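Local coordinates for tRNA-splicing ligase RtcB (Thermus thermophilus, PDB 2EPG), which probably joins RNA ends bearing a 2',3'-cyclic phosphate or 3'-phosphate to 5'-hydroxyl RNA ends, using GTP and manganese, at residues P19-I24 against V35-K40; G85-F90 against V352-K357; G358-F363 against Q379-P384; F363-P368 against G396-M401. One frame throughout, in Å; residues are numbered along the deposited sequence.

Interaction 1: P19-I24 against V35-K40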
loop_
_atom_site.group_PDB
_atom_site.type_symbol
_atom_site.label_atom_id
_atom_site.label_comp_id
_atom_site.label_asym_id
_atom_site.label_seq_id
_atom_site.Cartn_x
_atom_site.Cartn_y
_atom_site.Cartn_z
ATOM N N PRO A 19 20.275 -4.703 15.230
ATOM C CA PRO A 19 20.195 -3.267 14.972
ATOM C C PRO A 19 18.763 -2.908 14.561
ATOM O O PRO A 19 18.117 -3.654 13.821
ATOM C CB PRO A 19 21.212 -3.070 13.847
ATOM C CG PRO A 19 22.253 -4.084 14.182
ATOM C CD PRO A 19 21.434 -5.304 14.551
ATOM N N TYR A 20 18.271 -1.780 15.063
ATOM C CA TYR A 20 16.922 -1.306 14.775
ATOM C C TYR A 20 15.806 -2.350 14.947
ATOM O O TYR A 20 14.707 -2.158 14.435
ATOM C CB TYR A 20 16.855 -0.737 13.349
ATOM C CG TYR A 20 17.899 0.318 13.072
ATOM C CD1 TYR A 20 19.223 -0.039 12.823
ATOM C CD2 TYR A 20 17.572 1.668 13.101
ATOM C CE1 TYR A 20 20.201 0.926 12.612
ATOM C CE2 TYR A 20 18.539 2.654 12.887
ATOM C CZ TYR A 20 19.854 2.272 12.644
ATOM O OH TYR A 20 20.820 3.230 12.440
ATOM N N THR A 21 16.075 -3.421 15.690
ATOM C CA THR A 21 15.094 -4.487 15.891
ATOM C C THR A 21 14.847 -4.810 17.376
ATOM O O THR A 21 15.782 -5.174 18.110
ATOM C CB THR A 21 15.560 -5.755 15.158
ATOM O OG1 THR A 21 15.886 -5.417 13.799
ATOM C CG2 THR A 21 14.480 -6.823 15.171
ATOM N N TYR A 22 13.587 -4.694 17.808
ATOM C CA TYR A 22 13.197 -4.959 19.201
ATOM C C TYR A 22 12.132 -6.041 19.356
ATOM O O TYR A 22 11.217 -6.171 18.537
ATOM C CB TYR A 22 12.704 -3.673 19.860
ATOM C CG TYR A 22 13.725 -2.559 19.777
ATOM C CD1 TYR A 22 14.860 -2.561 20.596
ATOM C CD2 TYR A 22 13.587 -1.531 18.841
ATOM C CE1 TYR A 22 15.837 -1.566 20.482
ATOM C CE2 TYR A 22 14.556 -0.529 18.711
ATOM C CZ TYR A 22 15.678 -0.554 19.536
ATOM O OH TYR A 22 16.633 0.428 19.407
ATOM N N ARG A 23 12.252 -6.799 20.438
ATOM C CA ARG A 23 11.359 -7.894 20.727
ATOM C C ARG A 23 10.584 -7.665 22.027
ATOM O O ARG A 23 11.144 -7.206 23.024
ATOM C CB ARG A 23 12.197 -9.168 20.814
ATOM C CG ARG A 23 11.473 -10.416 21.183
ATOM C CD ARG A 23 12.419 -11.306 21.960
ATOM N NE ARG A 23 11.718 -12.493 22.402
ATOM C CZ ARG A 23 11.880 -13.079 23.579
ATOM N NH1 ARG A 23 11.168 -14.155 23.852
ATOM N NH2 ARG A 23 12.742 -12.600 24.471
ATOM N N ILE A 24 9.282 -7.938 21.982
ATOM C CA ILE A 24 8.408 -7.831 23.147
ATOM C C ILE A 24 8.145 -9.285 23.488
ATOM O O ILE A 24 7.328 -9.946 22.845
ATOM C CB ILE A 24 7.070 -7.149 22.805
ATOM C CG1 ILE A 24 7.317 -5.689 22.425
ATOM C CG2 ILE A 24 6.107 -7.260 23.989
ATOM C CD1 ILE A 24 6.143 -5.020 21.750
ATOM N N VAL A 35 7.492 -8.334 17.523
ATOM C CA VAL A 35 8.776 -7.749 17.173
ATOM C C VAL A 35 8.510 -6.458 16.423
ATOM O O VAL A 35 7.633 -6.416 15.562
ATOM C CB VAL A 35 9.611 -8.702 16.267
ATOM C CG1 VAL A 35 10.722 -7.920 15.579
ATOM C CG2 VAL A 35 10.192 -9.845 17.087
ATOM N N PHE A 36 9.227 -5.390 16.761
ATOM C CA PHE A 36 9.050 -4.125 16.052
ATOM C C PHE A 36 10.393 -3.513 15.671
ATOM O O PHE A 36 11.404 -3.728 16.343
ATOM C CB PHE A 36 8.206 -3.113 16.857
ATOM C CG PHE A 36 8.838 -2.646 18.141
ATOM C CD1 PHE A 36 8.691 -3.382 19.314
ATOM C CD2 PHE A 36 9.553 -1.453 18.184
ATOM C CE1 PHE A 36 9.247 -2.939 20.516
ATOM C CE2 PHE A 36 10.119 -0.996 19.379
ATOM C CZ PHE A 36 9.965 -1.742 20.552
ATOM N N PHE A 37 10.405 -2.778 14.565
ATOM C CA PHE A 37 11.624 -2.154 14.086
ATOM C C PHE A 37 11.593 -0.664 14.405
ATOM O O PHE A 37 10.583 0.006 14.184
ATOM C CB PHE A 37 11.776 -2.391 12.572
ATOM C CG PHE A 37 11.640 -3.839 12.166
ATOM C CD1 PHE A 37 10.402 -4.369 11.813
ATOM C CD2 PHE A 37 12.742 -4.684 12.182
ATOM C CE1 PHE A 37 10.264 -5.718 11.484
ATOM C CE2 PHE A 37 12.621 -6.035 11.858
ATOM C CZ PHE A 37 11.381 -6.556 11.509
ATOM N N ALA A 38 12.693 -0.137 14.935
ATOM C CA ALA A 38 12.722 1.279 15.270
ATOM C C ALA A 38 14.118 1.842 15.487
ATOM O O ALA A 38 15.098 1.109 15.556
ATOM C CB ALA A 38 11.874 1.525 16.502
ATOM N N SER A 39 14.187 3.166 15.589
ATOM C CA SER A 39 15.448 3.885 15.794
ATOM C C SER A 39 15.591 4.216 17.260
ATOM O O SER A 39 14.635 4.088 18.028
ATOM C CB SER A 39 15.452 5.213 15.023
ATOM O OG SER A 39 15.635 5.040 13.626
ATOM N N LYS A 40 16.787 4.652 17.650
ATOM C CA LYS A 40 17.000 5.056 19.029
ATOM C C LYS A 40 16.121 6.282 19.197
ATOM O O LYS A 40 15.573 6.534 20.267
ATOM C CB LYS A 40 18.468 5.414 19.283
ATOM C CG LYS A 40 19.346 4.192 19.514
ATOM C CD LYS A 40 18.736 3.323 20.616
ATOM C CE LYS A 40 19.450 1.995 20.776
ATOM N NZ LYS A 40 18.657 1.086 21.654
#
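Tyr-22 lies against Phe-36 and Ala-38 on one face of a strand pair, and it loses more surface to the facing segment than any other residue here. Its CB sits over the face of the Phe-36 ring, 3.6 Å from the ring centroid, in a CH-pi contact. The phenylalanine takes the crowded position between its own backbone N and carbonyl carbon (chi1 65°), which swings the ring back over Tyr-22 CB; the two rings meet obliquely, their planes 34° apart. Ile-24 brings CG1 to the edge of the same ring, and Phe-14 packs edge-to-face with it. At the far end of the tyrosine, the hydroxyl accepts a hydrogen bond from Lys-40 NZ at 3.1 Å, the lysine chain bending at chi2 so that NZ meets the hydroxyl at the ring's edge. A serine here would probably open a gap where the tyrosine ring lies beside Phe-36 and Ala-38, and leave Lys-40 NZ without its hydroxyl partner. Tyr-22 and Phe-36 also exchange backbone bonds, N to O and O to N, both 2.8 Å. Tyr-20 accepts from Ala-38 N through its carbonyl O (2.9 Å), while its ring edge meets Ser-39 OG. On the other face Thr-21 CG2 reaches Val-35 CG1 at 3.9 Å and its OG1 lies at the edge of the Phe-37 ring, with Ala-470 of helix 462-470 packed against both Thr-21 and Phe-37. The pairing is that of an antiparallel beta hairpin, strands 21-24 and 34-37, extended by strand 15-18 beyond one member and by strand 70-73 beyond the other.

Interaction 2: G85-F90 against V352-K357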
loop_
_atom_site.group_PDB
_atom_site.type_symbol
_atom_site.label_atom_id
_atom_site.label_comp_id
_atom_site.label_asym_id
_atom_site.label_seq_id
_atom_site.Cartn_x
_atom_site.Cartn_y
_atom_site.Cartn_z
ATOM N N GLY A 85 0.983 0.339 10.623
ATOM C CA GLY A 85 2.367 -0.062 10.470
ATOM C C GLY A 85 2.501 -1.525 10.894
ATOM O O GLY A 85 3.598 -2.061 10.972
ATOM N N GLY A 86 1.378 -2.186 11.157
ATOM C CA GLY A 86 1.439 -3.568 11.595
ATOM C C GLY A 86 1.377 -4.651 10.527
ATOM O O GLY A 86 0.796 -4.468 9.465
ATOM N N VAL A 87 1.999 -5.786 10.830
ATOM C CA VAL A 87 2.026 -6.952 9.961
ATOM C C VAL A 87 1.713 -8.119 10.889
ATOM O O VAL A 87 2.363 -8.286 11.935
ATOM C CB VAL A 87 3.423 -7.151 9.319
ATOM C CG1 VAL A 87 3.485 -8.485 8.568
ATOM C CG2 VAL A 87 3.733 -6.002 8.372
ATOM N N ALA A 88 0.718 -8.924 10.524
ATOM C CA ALA A 88 0.335 -10.067 11.358
ATOM C C ALA A 88 -0.111 -11.223 10.487
ATOM O O ALA A 88 -1.090 -11.110 9.753
ATOM C CB ALA A 88 -0.803 -9.663 12.323
ATOM N N ALA A 89 0.607 -12.335 10.575
ATOM C CA ALA A 89 0.291 -13.513 9.789
ATOM C C ALA A 89 -0.538 -14.483 10.640
ATOM O O ALA A 89 -0.277 -14.648 11.842
ATOM C CB ALA A 89 1.589 -14.178 9.314
ATOM N N PHE A 90 -1.551 -15.089 10.017
ATOM C CA PHE A 90 -2.436 -16.038 10.685
ATOM C C PHE A 90 -2.528 -17.345 9.899
ATOM O O PHE A 90 -2.709 -17.324 8.681
ATOM C CB PHE A 90 -3.822 -15.415 10.858
ATOM C CG PHE A 90 -3.870 -14.338 11.921
ATOM C CD1 PHE A 90 -3.565 -13.014 11.613
ATOM C CD2 PHE A 90 -4.189 -14.661 13.234
ATOM C CE1 PHE A 90 -3.581 -12.026 12.597
ATOM C CE2 PHE A 90 -4.205 -13.678 14.230
ATOM C CZ PHE A 90 -3.903 -12.362 13.914
ATOM N N VAL A 352 -0.217 -18.890 4.708
ATOM C CA VAL A 352 -0.737 -18.114 5.820
ATOM C C VAL A 352 -1.371 -16.853 5.282
ATOM O O VAL A 352 -1.109 -16.464 4.153
ATOM C CB VAL A 352 0.378 -17.746 6.836
ATOM C CG1 VAL A 352 0.949 -19.007 7.460
ATOM C CG2 VAL A 352 1.472 -16.950 6.152
ATOM N N LEU A 353 -2.236 -16.240 6.077
ATOM C CA LEU A 353 -2.889 -15.006 5.682
ATOM C C LEU A 353 -2.143 -13.860 6.370
ATOM O O LEU A 353 -2.126 -13.780 7.601
ATOM C CB LEU A 353 -4.354 -15.006 6.128
ATOM C CG LEU A 353 -5.095 -13.696 5.846
ATOM C CD1 LEU A 353 -5.275 -13.538 4.348
ATOM C CD2 LEU A 353 -6.449 -13.702 6.570
ATOM N N VAL A 354 -1.557 -12.966 5.581
ATOM C CA VAL A 354 -0.798 -11.851 6.138
ATOM C C VAL A 354 -1.549 -10.526 6.101
ATOM O O VAL A 354 -1.852 -10.014 5.016
ATOM C CB VAL A 354 0.540 -11.664 5.384
ATOM C CG1 VAL A 354 1.391 -10.573 6.068
ATOM C CG2 VAL A 354 1.289 -12.989 5.335
ATOM N N HIS A 355 -1.838 -9.983 7.291
ATOM C CA HIS A 355 -2.531 -8.709 7.429
ATOM C C HIS A 355 -1.448 -7.631 7.435
ATOM O O HIS A 355 -0.462 -7.713 8.192
ATOM C CB HIS A 355 -3.289 -8.594 8.767
ATOM C CG HIS A 355 -4.481 -9.493 8.899
ATOM N ND1 HIS A 355 -4.377 -10.850 9.127
ATOM C CD2 HIS A 355 -5.808 -9.210 8.891
ATOM C CE1 HIS A 355 -5.591 -11.363 9.259
ATOM N NE2 HIS A 355 -6.476 -10.390 9.122
ATOM N N ARG A 356 -1.642 -6.621 6.603
ATOM C CA ARG A 356 -0.701 -5.520 6.521
ATOM C C ARG A 356 -1.514 -4.252 6.476
ATOM O O ARG A 356 -2.249 -4.026 5.523
ATOM C CB ARG A 356 0.168 -5.611 5.250
ATOM C CG ARG A 356 1.131 -6.817 5.179
ATOM C CD ARG A 356 2.204 -6.620 4.083
ATOM N NE ARG A 356 3.136 -7.742 3.982
ATOM C CZ ARG A 356 2.935 -8.830 3.239
ATOM N NH1 ARG A 356 3.841 -9.797 3.223
ATOM N NH2 ARG A 356 1.831 -8.962 2.508
ATOM N N LYS A 357 -1.403 -3.441 7.518
ATOM C CA LYS A 357 -2.110 -2.169 7.570
ATOM C C LYS A 357 -1.021 -1.130 7.666
ATOM O O LYS A 357 -0.303 -1.077 8.669
ATOM C CB LYS A 357 -3.009 -2.054 8.805
ATOM C CG LYS A 357 -3.945 -0.840 8.713
ATOM C CD LYS A 357 -4.370 -0.260 10.059
ATOM C CE LYS A 357 -4.901 -1.295 11.014
ATOM N NZ LYS A 357 -5.561 -0.686 12.198
#
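Backbone bonds join Ala-88 to His-355 and Phe-90 to Leu-353 as antiparallel hydrogen-bonded pairs, with His-355 N to Ala-88 O (2.8 Å) and Leu-353 N to Phe-90 O (2.9 Å) nearly straight. Where the pairing ends, Gly-85 N donates to Lys-357 O at 2.7 Å; Gly-85 and Gly-86 both face Lys-357, a G1 beta bulge where the chain turns. Strand 86-90 bridges strands 70-73 and 350-357. Lys-357, whose NZ bonds to Phe-82 O, also packs on Asn-340 of the predicted GMP site.

Among the polar side chains, His-355 ND1 makes a weak second bond to Ala-88 O, which lies in the plane of the imidazole, while NE2 takes a bond with Ser-99 N. Phe-90 CD1 comes within 3.4 Å of His-355 ND1, the two rings steeply inclined at 79°. A leucine in place of His-355 would probably leave Ser-99 N without its acceptor and remove the weak second bond to Ala-88 O.

The apolar contacts lie on the opposite face. Val-87 CG1 meets Val-354 CG1 at 3.9 Å, Ala-89 CB touches CG2 of both Val-352 and Val-354, and Val-354 CG1 covers the centre of the Arg-356 guanidinium, whose NE is bonded to Ser-407 OG.

Interaction 3: G358-F363 against Q379-P384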
loop_
_atom_site.group_PDB
_atom_site.type_symbol
_atom_site.label_atom_id
_atom_site.label_comp_id
_atom_site.label_asym_id
_atom_site.label_seq_id
_atom_site.Cartn_x
_atom_site.Cartn_y
_atom_site.Cartn_z
ATOM N N GLY A 358 -0.892 -0.306 6.633
ATOM C CA GLY A 358 0.150 0.708 6.635
ATOM C C GLY A 358 1.531 0.072 6.606
ATOM O O GLY A 358 2.435 0.470 7.340
ATOM N N ALA A 359 1.678 -0.948 5.775
ATOM C CA ALA A 359 2.945 -1.648 5.621
ATOM C C ALA A 359 2.836 -2.279 4.248
ATOM O O ALA A 359 1.729 -2.471 3.728
ATOM C CB ALA A 359 3.117 -2.715 6.695
ATOM N N THR A 360 3.979 -2.586 3.659
ATOM C CA THR A 360 4.016 -3.134 2.314
ATOM C C THR A 360 4.562 -4.527 2.217
ATOM O O THR A 360 5.305 -4.971 3.084
ATOM C CB THR A 360 4.915 -2.272 1.393
ATOM O OG1 THR A 360 6.207 -2.119 2.005
ATOM C CG2 THR A 360 4.299 -0.902 1.155
ATOM N N ARG A 361 4.179 -5.212 1.144
ATOM C CA ARG A 361 4.710 -6.528 0.861
ATOM C C ARG A 361 6.048 -6.096 0.283
ATOM O O ARG A 361 6.123 -5.081 -0.408
ATOM C CB ARG A 361 3.905 -7.258 -0.218
ATOM C CG ARG A 361 4.311 -8.712 -0.375
ATOM C CD ARG A 361 3.696 -9.359 -1.616
ATOM N NE ARG A 361 4.293 -8.853 -2.846
ATOM C CZ ARG A 361 4.026 -9.341 -4.056
ATOM N NH1 ARG A 361 4.613 -8.831 -5.132
ATOM N NH2 ARG A 361 3.165 -10.336 -4.191
ATOM N N ALA A 362 7.096 -6.854 0.555
ATOM C CA ALA A 362 8.416 -6.466 0.076
ATOM C C ALA A 362 9.261 -7.696 -0.182
ATOM O O ALA A 362 10.237 -7.958 0.538
ATOM C CB ALA A 362 9.081 -5.570 1.117
ATOM N N PHE A 363 8.866 -8.459 -1.201
ATOM C CA PHE A 363 9.580 -9.665 -1.558
ATOM C C PHE A 363 11.018 -9.396 -2.007
ATOM O O PHE A 363 11.342 -8.326 -2.560
ATOM C CB PHE A 363 8.792 -10.438 -2.616
ATOM C CG PHE A 363 7.570 -11.140 -2.066
ATOM C CD1 PHE A 363 6.648 -11.734 -2.920
ATOM C CD2 PHE A 363 7.338 -11.183 -0.687
ATOM C CE1 PHE A 363 5.512 -12.363 -2.414
ATOM C CE2 PHE A 363 6.205 -11.811 -0.161
ATOM C CZ PHE A 363 5.284 -12.404 -1.028
ATOM N N GLN A 379 11.852 -6.864 -5.030
ATOM C CA GLN A 379 10.640 -6.136 -5.381
ATOM C C GLN A 379 10.744 -4.656 -5.038
ATOM O O GLN A 379 11.275 -4.288 -3.997
ATOM C CB GLN A 379 9.456 -6.719 -4.596
ATOM C CG GLN A 379 8.088 -6.046 -4.865
ATOM C CD GLN A 379 7.157 -6.231 -3.698
ATOM O OE1 GLN A 379 6.709 -7.345 -3.407
ATOM N NE2 GLN A 379 6.887 -5.150 -2.995
ATOM N N PRO A 380 10.231 -3.780 -5.914
ATOM C CA PRO A 380 10.299 -2.350 -5.597
ATOM C C PRO A 380 9.355 -2.086 -4.404
ATOM O O PRO A 380 8.311 -2.733 -4.267
ATOM C CB PRO A 380 9.770 -1.673 -6.873
ATOM C CG PRO A 380 10.053 -2.680 -7.968
ATOM C CD PRO A 380 9.762 -4.008 -7.295
ATOM N N VAL A 381 9.727 -1.146 -3.541
ATOM C CA VAL A 381 8.901 -0.778 -2.401
ATOM C C VAL A 381 8.754 0.720 -2.554
ATOM O O VAL A 381 9.748 1.457 -2.532
ATOM C CB VAL A 381 9.587 -1.092 -1.055
ATOM C CG1 VAL A 381 8.756 -0.514 0.102
ATOM C CG2 VAL A 381 9.737 -2.596 -0.887
ATOM N N LEU A 382 7.513 1.165 -2.715
ATOM C CA LEU A 382 7.226 2.579 -2.937
ATOM C C LEU A 382 6.816 3.223 -1.629
ATOM O O LEU A 382 5.809 2.853 -1.027
ATOM C CB LEU A 382 6.110 2.711 -3.987
ATOM C CG LEU A 382 6.361 1.860 -5.246
ATOM C CD1 LEU A 382 5.195 1.970 -6.237
ATOM C CD2 LEU A 382 7.672 2.303 -5.891
ATOM N N VAL A 383 7.614 4.184 -1.185
ATOM C CA VAL A 383 7.365 4.871 0.069
ATOM C C VAL A 383 7.055 6.335 -0.208
ATOM O O VAL A 383 7.954 7.168 -0.331
ATOM C CB VAL A 383 8.600 4.750 0.998
ATOM C CG1 VAL A 383 8.381 5.513 2.288
ATOM C CG2 VAL A 383 8.856 3.291 1.313
ATOM N N PRO A 384 5.765 6.670 -0.312
ATOM C CA PRO A 384 5.392 8.056 -0.577
ATOM C C PRO A 384 5.537 8.868 0.714
ATOM O O PRO A 384 5.360 8.339 1.818
ATOM C CB PRO A 384 3.942 7.919 -1.014
ATOM C CG PRO A 384 3.440 6.849 -0.071
ATOM C CD PRO A 384 4.572 5.834 -0.079
#
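Arg-361 grips the side-chain carbonyl of Gln-379 side-on: NE and NH1 both donate to OE1, at 2.9 and 3.1 Å, from the same face of the amide. The arginine chain bends at chi3 (71°), which turns the guanidinium edge to the oxygen, with the two planes 40° apart. Gln-379 NE2 donates to Arg-361 O at 2.7 Å, coming from above that carbonyl plane, and to Pro-380 O, which lies in the plane of the amide. With both ends bonded, the buried amide is probably fixed in its rotation. Phe-363 N adds a weak bond to OE1, and Gln-379 N donates to Phe-363 O at 2.9 Å.

The glutamine thus ties the end of strand 360-361 to the start of strand 380-383, which are not paired: the first pairs with strand 407-408, the second with 391-395. The second leads into Pro-384, part of the predicted GMP site, while Thr-360 OG1 is bonded to Cys-409 O beside His-410, predicted to form the GMP-histidine intermediate.

Phe-363 CD1 lies over the centre of the Arg-361 guanidinium, 3.6 Å above its plane. The two branches of Val-381 part: CG2 rests on Ala-362 CB at 3.6 Å and CG1 meets Thr-360 OG1.

Interaction 4: F363-P368 against G396-M401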
loop_
_atom_site.group_PDB
_atom_site.type_symbol
_atom_site.label_atom_id
_atom_site.label_comp_id
_atom_site.label_asym_id
_atom_site.label_seq_id
_atom_site.Cartn_x
_atom_site.Cartn_y
_atom_site.Cartn_z
ATOM N N PHE A 363 8.866 -8.459 -1.201
ATOM C CA PHE A 363 9.580 -9.665 -1.558
ATOM C C PHE A 363 11.018 -9.396 -2.007
ATOM O O PHE A 363 11.342 -8.326 -2.560
ATOM C CB PHE A 363 8.792 -10.438 -2.616
ATOM C CG PHE A 363 7.570 -11.140 -2.066
ATOM C CD1 PHE A 363 6.648 -11.734 -2.920
ATOM C CD2 PHE A 363 7.338 -11.183 -0.687
ATOM C CE1 PHE A 363 5.512 -12.363 -2.414
ATOM C CE2 PHE A 363 6.205 -11.811 -0.161
ATOM C CZ PHE A 363 5.284 -12.404 -1.028
ATOM N N GLY A 364 11.883 -10.372 -1.751
ATOM C CA GLY A 364 13.288 -10.212 -2.081
ATOM C C GLY A 364 13.789 -10.936 -3.310
ATOM O O GLY A 364 13.028 -11.637 -3.983
ATOM N N PRO A 365 15.091 -10.800 -3.609
ATOM C CA PRO A 365 15.758 -11.426 -4.761
ATOM C C PRO A 365 15.411 -12.907 -4.913
ATOM O O PRO A 365 15.323 -13.633 -3.929
ATOM C CB PRO A 365 17.242 -11.204 -4.463
ATOM C CG PRO A 365 17.230 -9.872 -3.729
ATOM C CD PRO A 365 16.060 -10.062 -2.774
ATOM N N GLY A 366 15.198 -13.340 -6.152
ATOM C CA GLY A 366 14.869 -14.731 -6.414
ATOM C C GLY A 366 13.411 -15.151 -6.264
ATOM O O GLY A 366 13.043 -16.245 -6.692
ATOM N N HIS A 367 12.573 -14.302 -5.680
ATOM C CA HIS A 367 11.173 -14.651 -5.489
ATOM C C HIS A 367 10.396 -14.747 -6.797
ATOM O O HIS A 367 10.404 -13.827 -7.605
ATOM C CB HIS A 367 10.501 -13.641 -4.555
ATOM C CG HIS A 367 9.276 -14.169 -3.877
ATOM N ND1 HIS A 367 8.121 -14.487 -4.563
ATOM C CD2 HIS A 367 9.043 -14.492 -2.580
ATOM C CE1 HIS A 367 7.235 -14.988 -3.720
ATOM N NE2 HIS A 367 7.770 -15.003 -2.511
ATOM N N PRO A 368 9.702 -15.876 -7.018
ATOM C CA PRO A 368 8.909 -16.102 -8.233
ATOM C C PRO A 368 7.807 -15.071 -8.472
ATOM O O PRO A 368 7.428 -14.817 -9.610
ATOM C CB PRO A 368 8.347 -17.509 -8.023
ATOM C CG PRO A 368 8.270 -17.623 -6.516
ATOM C CD PRO A 368 9.592 -17.025 -6.102
ATOM N N GLY A 396 12.975 -4.883 -1.889
ATOM C CA GLY A 396 12.759 -5.913 -0.883
ATOM C C GLY A 396 14.015 -6.734 -0.648
ATOM O O GLY A 396 14.849 -6.865 -1.537
ATOM N N THR A 397 14.153 -7.314 0.535
ATOM C CA THR A 397 15.363 -8.066 0.826
ATOM C C THR A 397 15.118 -9.485 1.250
ATOM O O THR A 397 14.009 -9.863 1.619
ATOM C CB THR A 397 16.158 -7.406 1.953
ATOM O OG1 THR A 397 15.435 -7.555 3.179
ATOM C CG2 THR A 397 16.355 -5.914 1.653
ATOM N N GLU A 398 16.192 -10.265 1.220
ATOM C CA GLU A 398 16.119 -11.662 1.613
ATOM C C GLU A 398 15.891 -11.730 3.103
ATOM O O GLU A 398 15.135 -12.578 3.575
ATOM C CB GLU A 398 17.416 -12.392 1.217
ATOM C CG GLU A 398 17.536 -12.611 -0.294
ATOM C CD GLU A 398 18.888 -13.170 -0.725
ATOM O OE1 GLU A 398 19.885 -12.412 -0.695
ATOM O OE2 GLU A 398 18.952 -14.370 -1.092
ATOM N N LYS A 399 16.523 -10.824 3.848
ATOM C CA LYS A 399 16.370 -10.815 5.305
ATOM C C LYS A 399 14.912 -10.622 5.708
ATOM O O LYS A 399 14.435 -11.235 6.671
ATOM C CB LYS A 399 17.214 -9.712 5.942
ATOM C CG LYS A 399 17.032 -9.635 7.449
ATOM C CD LYS A 399 17.993 -8.651 8.088
ATOM C CE LYS A 399 17.936 -8.747 9.589
ATOM N NZ LYS A 399 18.892 -7.787 10.233
ATOM N N ALA A 400 14.216 -9.760 4.972
ATOM C CA ALA A 400 12.801 -9.495 5.223
ATOM C C ALA A 400 12.006 -10.788 5.056
ATOM O O ALA A 400 11.043 -11.018 5.779
ATOM C CB ALA A 400 12.271 -8.416 4.227
HETATM N N MSE A 401 12.396 -11.628 4.105
HETATM C CA MSE A 401 11.689 -12.889 3.904
HETATM C C MSE A 401 11.779 -13.710 5.193
HETATM O O MSE A 401 10.847 -14.430 5.545
HETATM C CB MSE A 401 12.298 -13.718 2.763
HETATM C CG MSE A 401 12.121 -13.158 1.352
HETATM SE SE MSE A 401 10.285 -12.711 0.738
HETATM C CE MSE A 401 9.350 -14.391 1.081
#
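Met-401, a selenomethionine, reaches Phe-363 and His-367 because its chain bends twice, at chi2 (-54°) and chi3 (-53°), curling SE and CE toward the loop 363-368. SE comes to 3.6 Å from Phe-363 CD2, oblique to the ring, in a Met-aromatic contact. CE continues to the edge of the His-367 imidazole, in its plane, 3.7 Å from CD2. His-367 is presented by a CG anti to its backbone N (chi1 -157°), and its ring stacks on that of Phe-363, with Phe-363 CD1 over the centre of the imidazole. ND1 of the histidine is bonded to Glu-369 N, which helps to fix the rotation of the ring, while the selenomethionine meets its other side at CD2 and NE2.

No hydrogen bond crosses between the two segments; the backbones meet through close glycine contacts. Gly-396 CA approaches Phe-363 O at 3.3 Å in a CA-H...O contact, and a side chain on Gly-396 would collide with that oxygen. Gly-364 is also closely packed, since a CB there would run into Thr-397 O and Glu-398 N. Pro-365 CD then rests near Gly-396 O and at 3.9 Å from Glu-398 CG. From Gly-364 to His-367 the loop makes a type II turn, with Gly-366 at its third position.

Thr-397 is the N-cap of helix 398-403, its OG1 accepting from Ala-400 N and also bonded to Gly-471 O, beyond helix 462-470. The loop leaving strand 360-361 packs on the first turn of helix 398-403, just after strand 391-395.

Overall arrangement
From the N terminus, interaction 1 closes a short hairpin before any other contact opens. Interaction 2 follows, closing a long loop of 261 residues rich in helix, and brings strand 350-357 to the early strand 86-90. The chain then passes directly into segment 358-363, where Ala-359 packs on Val-87 of interaction 2. Interactions 3 and 4 cross: they share Phe-363, and their second segments, 379-384 and 396-401, follow in alternation, with Gln-379 O and Gly-396 N probably hydrogen-bonded. Together these two tie the loop after strand 360-361 to strand 380-383 and to helix 398-403. Interaction 1 touches none of the others, its centre about 20 Å from that of interaction 4.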